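Serine/threonine-protein phosphatase 2A regulatory subunit B'' subunit alpha (Homo sapiens, PDB 4I5J) serves as a calcium-binding EF-hand regulatory subunit of protein phosphatase 2A that might modulate its substrate selectivity, catalytic activity and localization. Local coordinates at residues 118-132 / 170-184. Numbering follows the deposited sequence.
Sequences IYCKFWELDTDHDLY and RMSYADFVWFLISEE
Tyr173 turns its edge to the face of Phe122, the ring planes 81° apart and Tyr173 CD1 standing 3.5 Å from Phe122 CG, so the two rings meet in a T-shaped pair. CG of Phe122 lies opposite the backbone N (chi1 180°), which lays the ring face against Tyr173 CD1 and CB. Phe176 completes the aromatic cluster, its CD2 lying 3.7 Å from Phe122 CD1 near the plane of the Phe122 ring. Were Phe122 replaced by alanine, the Tyr173 edge would probably lose the face it rests on, with a gap opened beside Phe176. The layout is consistent with a paired EF-hand, helix 118-125 running into an EF-hand-like loop and strand 170-171 leading into the exiting helix of its partner, away from the calcium site. Helices 118-125 and 173-184 cross at 109°, with Ile118 a knob among Tyr173, Phe176, Val177 and Leu180, and Phe176 a reciprocal knob among Ile118, Lys121, Phe122 and Leu125. The Tyr173 hydroxyl passes Ile118 CG2 and hydrogen-bonds to Thr63 of helix 54-72. In the loop after helix 118-125, Asp130 OD2 sits over one face of the poorly ordered Arg170 guanidinium, 2.9 Å from NH2, a salt bridge of charge alone, while a water molecule bridges Leu131 O and Tyr173 N.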
loop_
_atom_site.group_PDB
_atom_site.type_symbol
_atom_site.label_atom_id
_atom_site.label_comp_id
_atom_site.label_asym_id
_atom_site.label_seq_id
_atom_site.Cartn_x
_atom_site.Cartn_y
_atom_site.Cartn_z
ATOM N N ILE A 118 -11.037 6.665 2.711
ATOM C CA ILE A 118 -9.815 7.015 1.969
ATOM C C ILE A 118 -9.935 8.398 1.311
ATOM O O ILE A 118 -9.012 9.204 1.379
ATOM C CB ILE A 118 -9.493 5.957 0.894
ATOM C CG1 ILE A 118 -9.267 4.598 1.540
ATOM C CG2 ILE A 118 -8.237 6.328 0.100
ATOM C CD1 ILE A 118 -9.035 3.490 0.532
ATOM N N TYR A 119 -11.082 8.686 0.695
ATOM C CA TYR A 119 -11.282 9.981 0.042
ATOM C C TYR A 119 -11.190 11.145 1.024
ATOM O O TYR A 119 -10.564 12.169 0.737
ATOM C CB TYR A 119 -12.631 10.041 -0.707
ATOM C CG TYR A 119 -12.821 11.350 -1.456
ATOM C CD1 TYR A 119 -12.496 11.446 -2.805
ATOM C CD2 TYR A 119 -13.292 12.504 -0.811
ATOM C CE1 TYR A 119 -12.650 12.637 -3.500
ATOM C CE2 TYR A 119 -13.435 13.704 -1.506
ATOM C CZ TYR A 119 -13.113 13.754 -2.851
ATOM O OH TYR A 119 -13.232 14.927 -3.552
ATOM N N CYS A 120 -11.851 11.025 2.167
ATOM C CA CYS A 120 -11.809 12.112 3.143
ATOM C C CYS A 120 -10.419 12.356 3.686
ATOM O O CYS A 120 -10.038 13.506 3.948
ATOM C CB CYS A 120 -12.780 11.855 4.292
ATOM S SG CYS A 120 -14.498 11.850 3.703
ATOM N N LYS A 121 -9.667 11.274 3.875
ATOM C CA LYS A 121 -8.315 11.412 4.361
ATOM C C LYS A 121 -7.467 12.122 3.322
ATOM O O LYS A 121 -6.674 12.993 3.671
ATOM C CB LYS A 121 -7.723 10.064 4.756
ATOM C CG LYS A 121 -8.203 9.598 6.133
ATOM C CD LYS A 121 -7.663 8.213 6.467
ATOM C CE LYS A 121 -8.172 7.725 7.816
ATOM N NZ LYS A 121 -7.885 6.268 8.020
ATOM N N PHE A 122 -7.666 11.784 2.046
ATOM C CA PHE A 122 -6.962 12.474 0.964
ATOM C C PHE A 122 -7.336 13.958 0.951
ATOM O O PHE A 122 -6.477 14.839 0.833
ATOM C CB PHE A 122 -7.305 11.854 -0.393
ATOM C CG PHE A 122 -6.613 12.529 -1.558
ATOM C CD1 PHE A 122 -5.299 12.201 -1.889
ATOM C CD2 PHE A 122 -7.269 13.510 -2.305
ATOM C CE1 PHE A 122 -4.640 12.833 -2.958
ATOM C CE2 PHE A 122 -6.626 14.147 -3.372
ATOM C CZ PHE A 122 -5.313 13.802 -3.704
ATOM N N TRP A 123 -8.630 14.222 1.092
ATOM C CA TRP A 123 -9.147 15.575 1.084
ATOM C C TRP A 123 -8.474 16.413 2.177
ATOM O O TRP A 123 -8.029 17.528 1.926
ATOM C CB TRP A 123 -10.666 15.563 1.300
ATOM C CG TRP A 123 -11.198 16.936 1.415
ATOM C CD1 TRP A 123 -11.322 17.681 2.550
ATOM C CD2 TRP A 123 -11.640 17.768 0.333
ATOM N NE1 TRP A 123 -11.819 18.925 2.242
ATOM C CE2 TRP A 123 -12.012 19.003 0.884
ATOM C CE3 TRP A 123 -11.733 17.587 -1.050
ATOM C CZ2 TRP A 123 -12.498 20.050 0.102
ATOM C CZ3 TRP A 123 -12.209 18.630 -1.821
ATOM C CH2 TRP A 123 -12.585 19.841 -1.246
ATOM N N GLU A 124 -8.417 15.874 3.391
ATOM C CA GLU A 124 -7.741 16.532 4.517
ATOM C C GLU A 124 -6.258 16.865 4.255
ATOM O O GLU A 124 -5.761 17.884 4.716
ATOM C CB GLU A 124 -7.875 15.662 5.773
ATOM C CG GLU A 124 -7.260 16.244 7.046
ATOM C CD GLU A 124 -7.618 15.440 8.306
ATOM O OE1 GLU A 124 -7.624 14.187 8.253
ATOM O OE2 GLU A 124 -7.903 16.066 9.355
ATOM N N LEU A 125 -5.559 16.012 3.508
ATOM C CA LEU A 125 -4.124 16.190 3.277
ATOM C C LEU A 125 -3.784 17.049 2.060
ATOM O O LEU A 125 -2.659 17.569 1.930
ATOM C CB LEU A 125 -3.465 14.828 3.099
ATOM C CG LEU A 125 -3.340 13.999 4.370
ATOM C CD1 LEU A 125 -2.863 12.627 3.991
ATOM C CD2 LEU A 125 -2.341 14.657 5.312
ATOM N N ASP A 126 -4.742 17.156 1.151
ATOM C CA ASP A 126 -4.568 17.939 -0.056
ATOM C C ASP A 126 -4.828 19.397 0.283
ATOM O O ASP A 126 -5.855 19.953 -0.100
ATOM C CB ASP A 126 -5.540 17.462 -1.120
ATOM C CG ASP A 126 -5.359 18.171 -2.437
ATOM O OD1 ASP A 126 -4.409 18.967 -2.564
ATOM O OD2 ASP A 126 -6.170 17.916 -3.352
ATOM N N THR A 127 -3.876 19.991 1.001
ATOM C CA THR A 127 -3.996 21.340 1.549
ATOM C C THR A 127 -4.249 22.390 0.482
ATOM O O THR A 127 -5.086 23.261 0.647
ATOM C CB THR A 127 -2.725 21.723 2.334
ATOM O OG1 THR A 127 -2.625 20.883 3.484
ATOM C CG2 THR A 127 -2.795 23.179 2.792
ATOM N N ASP A 128 -3.526 22.295 -0.624
ATOM C CA ASP A 128 -3.683 23.257 -1.708
ATOM C C ASP A 128 -4.903 22.944 -2.567
ATOM O O ASP A 128 -5.162 23.633 -3.545
ATOM C CB ASP A 128 -2.429 23.268 -2.583
ATOM C CG ASP A 128 -1.159 23.408 -1.770
ATOM O OD1 ASP A 128 -1.116 24.294 -0.889
ATOM O OD2 ASP A 128 -0.209 22.624 -1.998
ATOM N N HIS A 129 -5.630 21.893 -2.197
ATOM C CA HIS A 129 -6.734 21.353 -2.995
ATOM C C HIS A 129 -6.443 21.277 -4.481
ATOM O O HIS A 129 -7.257 21.682 -5.303
ATOM C CB HIS A 129 -8.021 22.133 -2.719
ATOM C CG HIS A 129 -8.450 22.063 -1.291
ATOM N ND1 HIS A 129 -8.870 20.889 -0.700
ATOM C CD2 HIS A 129 -8.466 23.003 -0.315
ATOM C CE1 HIS A 129 -9.152 21.116 0.571
ATOM N NE2 HIS A 129 -8.920 22.393 0.829
ATOM N N ASP A 130 -5.270 20.749 -4.816
ATOM C CA ASP A 130 -4.815 20.672 -6.202
ATOM C C ASP A 130 -4.720 19.238 -6.713
ATOM O O ASP A 130 -4.082 18.986 -7.731
ATOM C CB ASP A 130 -3.452 21.356 -6.341
ATOM C CG ASP A 130 -2.351 20.654 -5.540
ATOM O OD1 ASP A 130 -2.660 19.767 -4.710
ATOM O OD2 ASP A 130 -1.168 21.002 -5.736
ATOM N N LEU A 131 -5.330 18.308 -5.985
ATOM C CA LEU A 131 -5.341 16.876 -6.330
ATOM C C LEU A 131 -3.997 16.145 -6.164
ATOM O O LEU A 131 -3.834 15.023 -6.643
ATOM C CB LEU A 131 -5.906 16.654 -7.731
ATOM C CG LEU A 131 -7.259 17.352 -7.961
ATOM C CD1 LEU A 131 -7.848 16.961 -9.302
ATOM C CD2 LEU A 131 -8.254 17.082 -6.827
ATOM N N TYR A 132 -3.042 16.785 -5.492
ATOM C CA TYR A 132 -1.790 16.126 -5.135
ATOM C C TYR A 132 -1.455 16.359 -3.677
ATOM O O TYR A 132 -1.853 17.362 -3.092
ATOM C CB TYR A 132 -0.631 16.615 -6.009
ATOM C CG TYR A 132 -0.801 16.247 -7.466
ATOM C CD1 TYR A 132 -1.533 17.064 -8.325
ATOM C CD2 TYR A 132 -0.254 15.068 -7.977
ATOM C CE1 TYR A 132 -1.702 16.724 -9.656
ATOM C CE2 TYR A 132 -0.415 14.723 -9.299
ATOM C CZ TYR A 132 -1.142 15.555 -10.139
ATOM O OH TYR A 132 -1.313 15.220 -11.462
ATOM N N ARG A 170 5.072 15.258 -5.939
ATOM C CA ARG A 170 3.634 15.238 -5.737
ATOM C C ARG A 170 3.062 13.832 -5.780
ATOM O O ARG A 170 3.248 13.099 -6.749
ATOM C CB ARG A 170 2.949 16.120 -6.779
ATOM C CG ARG A 170 3.059 17.596 -6.464
ATOM C CD ARG A 170 2.144 18.414 -7.349
ATOM N NE ARG A 170 1.968 19.767 -6.832
ATOM C CZ ARG A 170 1.390 20.750 -7.513
ATOM N NH1 ARG A 170 0.935 20.524 -8.740
ATOM N NH2 ARG A 170 1.274 21.957 -6.971
ATOM N N MET A 171 2.360 13.463 -4.717
ATOM C CA MET A 171 1.694 12.170 -4.641
ATOM C C MET A 171 0.257 12.299 -5.183
ATOM O O MET A 171 -0.539 13.127 -4.706
ATOM C CB MET A 171 1.659 11.681 -3.183
ATOM C CG MET A 171 0.832 10.408 -2.980
ATOM S SD MET A 171 0.772 9.873 -1.258
ATOM C CE MET A 171 2.340 9.023 -1.136
ATOM N N SER A 172 -0.082 11.463 -6.159
ATOM C CA SER A 172 -1.410 11.498 -6.762
ATOM C C SER A 172 -2.407 10.825 -5.844
ATOM O O SER A 172 -2.023 10.180 -4.855
ATOM C CB SER A 172 -1.409 10.776 -8.109
ATOM O OG SER A 172 -1.140 9.391 -7.916
ATOM N N TYR A 173 -3.686 10.948 -6.184
ATOM C CA TYR A 173 -4.734 10.250 -5.450
ATOM C C TYR A 173 -4.501 8.725 -5.431
ATOM O O TYR A 173 -4.629 8.065 -4.385
ATOM C CB TYR A 173 -6.139 10.566 -6.036
ATOM C CG TYR A 173 -7.195 9.816 -5.266
ATOM C CD1 TYR A 173 -7.615 10.258 -4.016
ATOM C CD2 TYR A 173 -7.717 8.625 -5.746
ATOM C CE1 TYR A 173 -8.575 9.552 -3.288
ATOM C CE2 TYR A 173 -8.668 7.914 -5.025
ATOM C CZ TYR A 173 -9.085 8.377 -3.805
ATOM O OH TYR A 173 -9.995 7.632 -3.093
ATOM N N ALA A 174 -4.166 8.167 -6.594
ATOM C CA ALA A 174 -4.017 6.720 -6.724
ATOM C C ALA A 174 -2.895 6.244 -5.830
ATOM O O ALA A 174 -3.039 5.275 -5.076
ATOM C CB ALA A 174 -3.747 6.340 -8.185
ATOM N N ASP A 175 -1.764 6.935 -5.897
ATOM C CA ASP A 175 -0.643 6.580 -5.048
ATOM C C ASP A 175 -0.910 6.779 -3.559
ATOM O O ASP A 175 -0.322 6.100 -2.716
ATOM C CB ASP A 175 0.598 7.328 -5.493
ATOM C CG ASP A 175 1.240 6.671 -6.694
ATOM O OD1 ASP A 175 1.283 5.406 -6.746
ATOM O OD2 ASP A 175 1.691 7.408 -7.578
ATOM N N PHE A 176 -1.788 7.718 -3.232
ATOM C CA PHE A 176 -2.162 7.918 -1.845
ATOM C C PHE A 176 -2.896 6.683 -1.323
ATOM O O PHE A 176 -2.698 6.280 -0.175
ATOM C CB PHE A 176 -3.039 9.159 -1.675
ATOM C CG PHE A 176 -3.528 9.332 -0.278
ATOM C CD1 PHE A 176 -2.640 9.663 0.734
ATOM C CD2 PHE A 176 -4.843 9.103 0.037
ATOM C CE1 PHE A 176 -3.072 9.804 2.035
ATOM C CE2 PHE A 176 -5.298 9.256 1.339
ATOM C CZ PHE A 176 -4.404 9.594 2.344
ATOM N N VAL A 177 -3.741 6.088 -2.168
ATOM C CA VAL A 177 -4.416 4.835 -1.813
ATOM C C VAL A 177 -3.433 3.767 -1.332
ATOM O O VAL A 177 -3.655 3.138 -0.291
ATOM C CB VAL A 177 -5.302 4.298 -2.966
ATOM C CG1 VAL A 177 -6.027 3.034 -2.523
ATOM C CG2 VAL A 177 -6.361 5.362 -3.366
ATOM N N TRP A 178 -2.334 3.581 -2.065
ATOM C CA TRP A 178 -1.316 2.585 -1.705
ATOM C C TRP A 178 -0.626 2.954 -0.421
ATOM O O TRP A 178 -0.409 2.101 0.440
ATOM C CB TRP A 178 -0.257 2.499 -2.809
ATOM C CG TRP A 178 -0.747 1.799 -4.034
ATOM C CD1 TRP A 178 -1.701 2.248 -4.904
ATOM C CD2 TRP A 178 -0.316 0.530 -4.536
ATOM N NE1 TRP A 178 -1.893 1.340 -5.909
ATOM C CE2 TRP A 178 -1.061 0.270 -5.709
ATOM C CE3 TRP A 178 0.615 -0.420 -4.108
ATOM C CZ2 TRP A 178 -0.889 -0.877 -6.469
ATOM C CZ3 TRP A 178 0.775 -1.586 -4.866
ATOM C CH2 TRP A 178 0.025 -1.796 -6.035
ATOM N N PHE A 179 -0.248 4.225 -0.299
ATOM C CA PHE A 179 0.297 4.715 0.953
ATOM C C PHE A 179 -0.661 4.455 2.112
ATOM O O PHE A 179 -0.285 3.821 3.098
ATOM C CB PHE A 179 0.600 6.219 0.901
ATOM C CG PHE A 179 0.878 6.800 2.252
ATOM C CD1 PHE A 179 2.122 6.632 2.844
ATOM C CD2 PHE A 179 -0.117 7.473 2.959
ATOM C CE1 PHE A 179 2.381 7.136 4.109
ATOM C CE2 PHE A 179 0.132 7.988 4.230
ATOM C CZ PHE A 179 1.379 7.821 4.807
ATOM N N LEU A 180 -1.896 4.950 2.007
ATOM C CA LEU A 180 -2.832 4.837 3.129
ATOM C C LEU A 180 -3.014 3.383 3.579
ATOM O O LEU A 180 -2.915 3.096 4.777
ATOM C CB LEU A 180 -4.186 5.476 2.798
ATOM C CG LEU A 180 -5.219 5.577 3.928
ATOM C CD1 LEU A 180 -6.338 6.556 3.566
ATOM C CD2 LEU A 180 -5.884 4.253 4.209
ATOM N N ILE A 181 -3.297 2.484 2.631
ATOM C CA ILE A 181 -3.517 1.078 2.966
ATOM C C ILE A 181 -2.289 0.476 3.650
ATOM O O ILE A 181 -2.400 -0.295 4.612
ATOM C CB ILE A 181 -3.912 0.261 1.723
ATOM C CG1 ILE A 181 -5.237 0.794 1.163
ATOM C CG2 ILE A 181 -4.043 -1.226 2.071
ATOM C CD1 ILE A 181 -5.661 0.148 -0.142
ATOM N N SER A 182 -1.108 0.868 3.176
ATOM C CA SER A 182 0.132 0.298 3.680
ATOM C C SER A 182 0.488 0.857 5.046
ATOM O O SER A 182 1.115 0.176 5.861
ATOM C CB SER A 182 1.258 0.563 2.681
ATOM O OG SER A 182 0.965 -0.119 1.467
ATOM N N GLU A 183 0.098 2.108 5.292
ATOM C CA GLU A 183 0.420 2.743 6.558
ATOM C C GLU A 183 -0.466 2.172 7.669
ATOM O O GLU A 183 -0.017 1.948 8.796
ATOM C CB GLU A 183 0.281 4.262 6.441
ATOM C CG GLU A 183 0.985 5.045 7.545
ATOM C CD GLU A 183 0.057 5.353 8.694
ATOM O OE1 GLU A 183 0.523 5.943 9.693
ATOM O OE2 GLU A 183 -1.144 5.013 8.592
ATOM N N GLU A 184 -1.709 1.876 7.327
ATOM C CA GLU A 184 -2.654 1.361 8.308
ATOM C C GLU A 184 -2.532 -0.135 8.555
ATOM O O GLU A 184 -2.819 -0.603 9.653
ATOM C CB GLU A 184 -4.079 1.717 7.889
ATOM C CG GLU A 184 -4.245 3.215 7.686
ATOM C CD GLU A 184 -5.696 3.661 7.635
ATOM O OE1 GLU A 184 -6.558 2.864 7.186
ATOM O OE2 GLU A 184 -5.970 4.814 8.049
HETATM O O HOH W 1 -4.246 12.962 -8.520
#